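Local coordinates for protein esterase (uncultured bacterium FLS12, PDB 4RGY) that hydrolyses esters as a low-temperature-active alkaline esterase, probably by the serine-based chemistry of the alpha/beta-hydrolase fold, at residues Y130-K134 against A145-L149; F85-H91 against Q174-G179. All coordinates share one frame; numbering follows the deposited sequence.

Contact 1. Residues Y130-K134 against A145-L149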
loop_
_atom_site.group_PDB
_atom_site.type_symbol
_atom_site.label_atom_id
_atom_site.label_comp_id
_atom_site.label_asym_id
_atom_site.label_seq_id
_atom_site.Cartn_x
_atom_site.Cartn_y
_atom_site.Cartn_z
ATOM N N TYR A 130 24.697 -3.096 -12.140
ATOM C CA TYR A 130 24.876 -3.212 -13.586
ATOM C C TYR A 130 23.983 -2.183 -14.298
ATOM O O TYR A 130 24.417 -1.435 -15.181
ATOM C CB TYR A 130 24.524 -4.636 -14.046
ATOM C CG TYR A 130 24.391 -4.746 -15.548
ATOM C CD1 TYR A 130 25.514 -4.931 -16.345
ATOM C CD2 TYR A 130 23.149 -4.658 -16.172
ATOM C CE1 TYR A 130 25.412 -5.008 -17.721
ATOM C CE2 TYR A 130 23.033 -4.729 -17.548
ATOM C CZ TYR A 130 24.166 -4.916 -18.319
ATOM O OH TYR A 130 24.046 -4.988 -19.682
ATOM N N GLY A 131 22.716 -2.118 -13.891
ATOM C CA GLY A 131 21.801 -1.173 -14.501
ATOM C C GLY A 131 22.215 0.280 -14.319
ATOM O O GLY A 131 22.088 1.073 -15.250
ATOM N N ALA A 132 22.697 0.629 -13.128
ATOM C CA ALA A 132 23.134 1.997 -12.847
ATOM C C ALA A 132 24.327 2.394 -13.710
ATOM O O ALA A 132 24.348 3.486 -14.285
ATOM C CB ALA A 132 23.474 2.154 -11.373
ATOM N N LEU A 133 25.326 1.521 -13.793
ATOM C CA LEU A 133 26.499 1.836 -14.601
ATOM C C LEU A 133 26.178 1.821 -16.097
ATOM O O LEU A 133 26.744 2.604 -16.858
ATOM C CB LEU A 133 27.671 0.906 -14.275
ATOM C CG LEU A 133 28.229 1.026 -12.859
ATOM C CD1 LEU A 133 29.440 0.143 -12.711
ATOM C CD2 LEU A 133 28.578 2.472 -12.535
ATOM N N LYS A 134 25.260 0.956 -16.519
ATOM C CA LYS A 134 24.784 0.987 -17.895
ATOM C C LYS A 134 24.126 2.331 -18.227
ATOM O O LYS A 134 24.410 2.939 -19.261
ATOM C CB LYS A 134 23.832 -0.179 -18.161
ATOM C CG LYS A 134 23.376 -0.285 -19.605
ATOM C CD LYS A 134 22.364 -1.420 -19.769
ATOM C CE LYS A 134 21.737 -1.442 -21.152
ATOM N NZ LYS A 134 20.608 -2.435 -21.241
ATOM N N ALA A 145 25.987 11.280 -11.708
ATOM C CA ALA A 145 26.674 10.242 -10.943
ATOM C C ALA A 145 25.950 8.912 -11.085
ATOM O O ALA A 145 24.719 8.881 -11.204
ATOM C CB ALA A 145 26.769 10.629 -9.481
ATOM N N ALA A 146 26.721 7.829 -11.089
ATOM C CA ALA A 146 26.208 6.464 -11.182
ATOM C C ALA A 146 27.027 5.587 -10.242
ATOM O O ALA A 146 28.263 5.657 -10.236
ATOM C CB ALA A 146 26.289 5.940 -12.621
ATOM N N ALA A 147 26.352 4.752 -9.456
ATOM C CA ALA A 147 27.008 3.963 -8.420
ATOM C C ALA A 147 26.549 2.517 -8.435
ATOM O O ALA A 147 25.335 2.238 -8.505
ATOM C CB ALA A 147 26.732 4.567 -7.053
ATOM N N SER A 148 27.510 1.599 -8.369
ATOM C CA SER A 148 27.210 0.176 -8.285
ATOM C C SER A 148 27.627 -0.421 -6.950
ATOM O O SER A 148 28.769 -0.252 -6.509
ATOM C CB SER A 148 27.905 -0.576 -9.417
ATOM O OG SER A 148 27.829 -1.986 -9.230
ATOM N N LEU A 149 26.695 -1.127 -6.307
ATOM C CA LEU A 149 26.964 -1.813 -5.044
ATOM C C LEU A 149 26.879 -3.312 -5.274
ATOM O O LEU A 149 25.817 -3.820 -5.642
ATOM C CB LEU A 149 25.962 -1.391 -3.962
ATOM C CG LEU A 149 25.954 0.079 -3.537
ATOM C CD1 LEU A 149 25.153 0.921 -4.527
ATOM C CD2 LEU A 149 25.357 0.226 -2.144
#
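The beta-alpha-beta crossover formed by strand 120-125, helix 127-138 and strand 145-149 contains the probable nucleophile elbow of this alpha/beta-hydrolase fold at its strand-to-helix turn, and Ala132 and Leu133 seat its helix on Ala146, Ala147 and Ser148 of the strand. The two short segments run nearly antiparallel, at 158°, and their axes come within 6.7 Å. So close an approach is consistent with the small residues here: the CA atoms of Ala132 and Ala146 are 5.7 Å apart. Leu133 supplies the one long side chain of the interface. With CG anti to its own carbonyl carbon (chi1 -65°), the isobutyl fork lies along one face of the strand, bridging from Ser148 to Ala146: CD1 rests on Ser148 CB at 3.7 Å, while CD2 reaches the carbonyl oxygen of Ala146 at 3.9 Å and also brushes that residue's methyl. Replacing this leucine with an alanine would probably open a gap above Ser148 CB and Ala146 CB and deprive Leu153, which packs on the same side chain, of a neighbour. Two further contacts pair methyls with backbone carbonyls in both directions. Ala146 CB lies 3.5 Å from Ala132 O, and Ala132 CB sits 3.4 Å from Ala147 O.

Contact 2. Residues F85-H91 against Q174-G179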
loop_
_atom_site.group_PDB
_atom_site.type_symbol
_atom_site.label_atom_id
_atom_site.label_comp_id
_atom_site.label_asym_id
_atom_site.label_seq_id
_atom_site.Cartn_x
_atom_site.Cartn_y
_atom_site.Cartn_z
ATOM N N PHE A 85 17.437 -7.658 -15.869
ATOM C CA PHE A 85 18.752 -7.044 -15.981
ATOM C C PHE A 85 18.706 -5.685 -16.704
ATOM O O PHE A 85 19.669 -5.302 -17.360
ATOM C CB PHE A 85 19.773 -8.007 -16.628
ATOM C CG PHE A 85 20.621 -8.723 -15.628
ATOM C CD1 PHE A 85 20.147 -9.858 -14.979
ATOM C CD2 PHE A 85 21.876 -8.237 -15.296
ATOM C CE1 PHE A 85 20.916 -10.497 -14.029
ATOM C CE2 PHE A 85 22.657 -8.879 -14.348
ATOM C CZ PHE A 85 22.176 -10.012 -13.721
ATOM N N TYR A 86 17.607 -4.947 -16.553
ATOM C CA TYR A 86 17.541 -3.585 -17.105
ATOM C C TYR A 86 17.822 -3.603 -18.609
ATOM O O TYR A 86 18.481 -2.717 -19.148
ATOM C CB TYR A 86 18.506 -2.654 -16.329
ATOM C CG TYR A 86 18.132 -2.633 -14.861
ATOM C CD1 TYR A 86 17.190 -1.738 -14.375
ATOM C CD2 TYR A 86 18.680 -3.551 -13.970
ATOM C CE1 TYR A 86 16.808 -1.742 -13.043
ATOM C CE2 TYR A 86 18.307 -3.562 -12.629
ATOM C CZ TYR A 86 17.367 -2.655 -12.177
ATOM O OH TYR A 86 16.951 -2.660 -10.868
ATOM N N THR A 87 17.286 -4.620 -19.278
ATOM C CA THR A 87 17.568 -4.874 -20.688
ATOM C C THR A 87 16.281 -4.917 -21.521
ATOM O O THR A 87 15.241 -5.385 -21.041
ATOM C CB THR A 87 18.324 -6.216 -20.823
ATOM O OG1 THR A 87 19.539 -6.144 -20.065
ATOM C CG2 THR A 87 18.673 -6.546 -22.278
ATOM N N ASP A 88 16.340 -4.403 -22.748
ATOM C CA ASP A 88 15.271 -4.659 -23.705
ATOM C C ASP A 88 15.445 -6.103 -24.141
ATOM O O ASP A 88 16.296 -6.437 -24.969
ATOM C CB ASP A 88 15.333 -3.692 -24.887
ATOM C CG ASP A 88 14.784 -2.320 -24.548
ATOM O OD1 ASP A 88 14.132 -2.170 -23.488
ATOM O OD2 ASP A 88 14.973 -1.374 -25.345
ATOM N N MET A 89 14.643 -6.973 -23.542
ATOM C CA MET A 89 14.863 -8.406 -23.624
ATOM C C MET A 89 14.684 -8.965 -25.025
ATOM O O MET A 89 13.791 -8.549 -25.763
ATOM C CB MET A 89 13.921 -9.113 -22.654
ATOM C CG MET A 89 14.215 -8.772 -21.193
ATOM S SD MET A 89 13.048 -9.520 -20.032
ATOM C CE MET A 89 13.499 -11.240 -20.185
ATOM N N ALA A 90 15.549 -9.907 -25.387
ATOM C CA ALA A 90 15.427 -10.623 -26.652
ATOM C C ALA A 90 14.105 -11.393 -26.691
ATOM O O ALA A 90 13.435 -11.457 -27.734
ATOM C CB ALA A 90 16.594 -11.573 -26.827
ATOM N N HIS A 91 13.747 -11.976 -25.550
ATOM C CA HIS A 91 12.467 -12.650 -25.373
ATOM C C HIS A 91 11.814 -12.128 -24.107
ATOM O O HIS A 91 11.962 -12.706 -23.022
ATOM C CB HIS A 91 12.666 -14.162 -25.258
ATOM C CG HIS A 91 13.297 -14.781 -26.465
ATOM N ND1 HIS A 91 12.561 -15.190 -27.554
ATOM C CD2 HIS A 91 14.589 -15.066 -26.754
ATOM C CE1 HIS A 91 13.372 -15.702 -28.463
ATOM N NE2 HIS A 91 14.608 -15.638 -28.002
ATOM N N GLN A 174 19.238 -16.233 -19.273
ATOM C CA GLN A 174 20.197 -15.298 -19.848
ATOM C C GLN A 174 19.944 -15.116 -21.346
ATOM O O GLN A 174 20.055 -14.007 -21.874
ATOM C CB GLN A 174 21.631 -15.756 -19.567
ATOM C CG GLN A 174 22.005 -15.704 -18.082
ATOM C CD GLN A 174 21.911 -14.303 -17.509
ATOM O OE1 GLN A 174 21.112 -14.029 -16.603
ATOM N NE2 GLN A 174 22.729 -13.401 -18.031
ATOM N N ARG A 175 19.577 -16.200 -22.027
ATOM C CA ARG A 175 19.212 -16.108 -23.438
ATOM C C ARG A 175 17.935 -15.300 -23.656
ATOM O O ARG A 175 17.845 -14.523 -24.606
ATOM C CB ARG A 175 19.100 -17.497 -24.072
ATOM C CG ARG A 175 20.441 -18.208 -24.146
ATOM C CD ARG A 175 20.393 -19.425 -25.056
ATOM N NE ARG A 175 21.735 -19.966 -25.254
ATOM C CZ ARG A 175 22.138 -21.153 -24.816
ATOM N NH1 ARG A 175 21.296 -21.948 -24.172
ATOM N NH2 ARG A 175 23.381 -21.554 -25.039
ATOM N N ASN A 176 16.964 -15.446 -22.762
ATOM C CA ASN A 176 15.756 -14.626 -22.844
ATOM C C ASN A 176 16.076 -13.146 -22.687
ATOM O O ASN A 176 15.494 -12.295 -23.361
ATOM C CB ASN A 176 14.742 -15.028 -21.778
ATOM C CG ASN A 176 14.217 -16.435 -21.968
ATOM O OD1 ASN A 176 14.307 -17.008 -23.051
ATOM N ND2 ASN A 176 13.663 -17.000 -20.899
ATOM N N ILE A 177 17.010 -12.842 -21.796
ATOM C CA ILE A 177 17.409 -11.460 -21.575
ATOM C C ILE A 177 18.245 -10.915 -22.731
ATOM O O ILE A 177 17.900 -9.894 -23.333
ATOM C CB ILE A 177 18.204 -11.316 -20.264
ATOM C CG1 ILE A 177 17.308 -11.644 -19.064
ATOM C CG2 ILE A 177 18.771 -9.903 -20.144
ATOM C CD1 ILE A 177 18.077 -11.897 -17.788
ATOM N N PHE A 178 19.322 -11.623 -23.070
ATOM C CA PHE A 178 20.351 -11.083 -23.955
ATOM C C PHE A 178 20.355 -11.608 -25.377
ATOM O O PHE A 178 21.035 -11.040 -26.233
ATOM C CB PHE A 178 21.740 -11.320 -23.353
ATOM C CG PHE A 178 21.975 -10.574 -22.076
ATOM C CD1 PHE A 178 22.078 -9.192 -22.086
ATOM C CD2 PHE A 178 22.099 -11.249 -20.868
ATOM C CE1 PHE A 178 22.291 -8.485 -20.920
ATOM C CE2 PHE A 178 22.311 -10.553 -19.693
ATOM C CZ PHE A 178 22.412 -9.162 -19.723
ATOM N N GLY A 179 19.620 -12.687 -25.633
ATOM C CA GLY A 179 19.629 -13.304 -26.952
ATOM C C GLY A 179 20.819 -14.216 -27.172
ATOM O O GLY A 179 21.030 -15.164 -26.417
HETATM O O HOH W 1 18.637 -8.133 -25.442
#
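Ile177, on the last turn of helix 170-178, meets Phe85, Thr87 and Met89 of the loop 85-91, though its side chain sets out from the backbone facing away from that loop. From CB the side chain branches. CG2, anti to the backbone N, lies 3.8 Å from Thr87 CB and also covers one face of the neighbouring Phe178 ring, 3.5 Å above its centre. The other branch starts at CG1 (chi1 -65°), which touches Met89 CE at 4.0 Å, and ends in CD1, 4.0 Å from Phe85 CD1. One isoleucine thus fills the space between three loop side chains, and Thr87 keeps its hydroxyl satisfied by donating to Phe85 O.

The backbone adds polar links. Ala90 N donates to Ile177 O at 3.1 Å, approaching from well above the carbonyl plane, and a water donates to the same oxygen at 2.8 Å while also bonding Asp88 O. The bond from His91 N to Asn176 O is shorter and straighter, 2.8 Å with 168° at the hydrogen, and uses an in-plane lone pair. Next to these, Ala90 CB packs 3.4 Å from Gly179 N; the positive phi of Gly179 and the nearness of that methyl both suit a residue without a side chain. Arg175 O lies in plane at the edge of the His91 ring. ND1 of that ring bonds Asn176 OD1 of the second subunit, a link made reciprocally, and the two His91 rings stack across the interface.

Loop N-H groups thus take up carbonyls of the final helical turn; the helix belongs to the excursion after strand 145-149, where many alpha/beta-hydrolases insert a cap, while the loop follows strand 75-79.

How the contacts relate
The two contacts illustrate how a core and its surroundings are tied together. Along the chain the order is 85-91, 130-134, 145-149, 174-179, so contact 2 brackets contact 1 and closes a long excursion around it. The centre of contact 1, between the central sheet and a covering helix, lies about 4 Å from the centre of the chain and that of contact 2 about 17 Å from it; the two centres are 18 Å apart. Helix 127-138 bridges them: Lys134 NZ probably hydrogen-bonds to Tyr86 O at 3.0 Å, and the Tyr130 ring packs against the carbonyl oxygen of Phe85. The helix following the probable nucleophile elbow is thereby joined to a loop-helix pair that also reaches the second subunit.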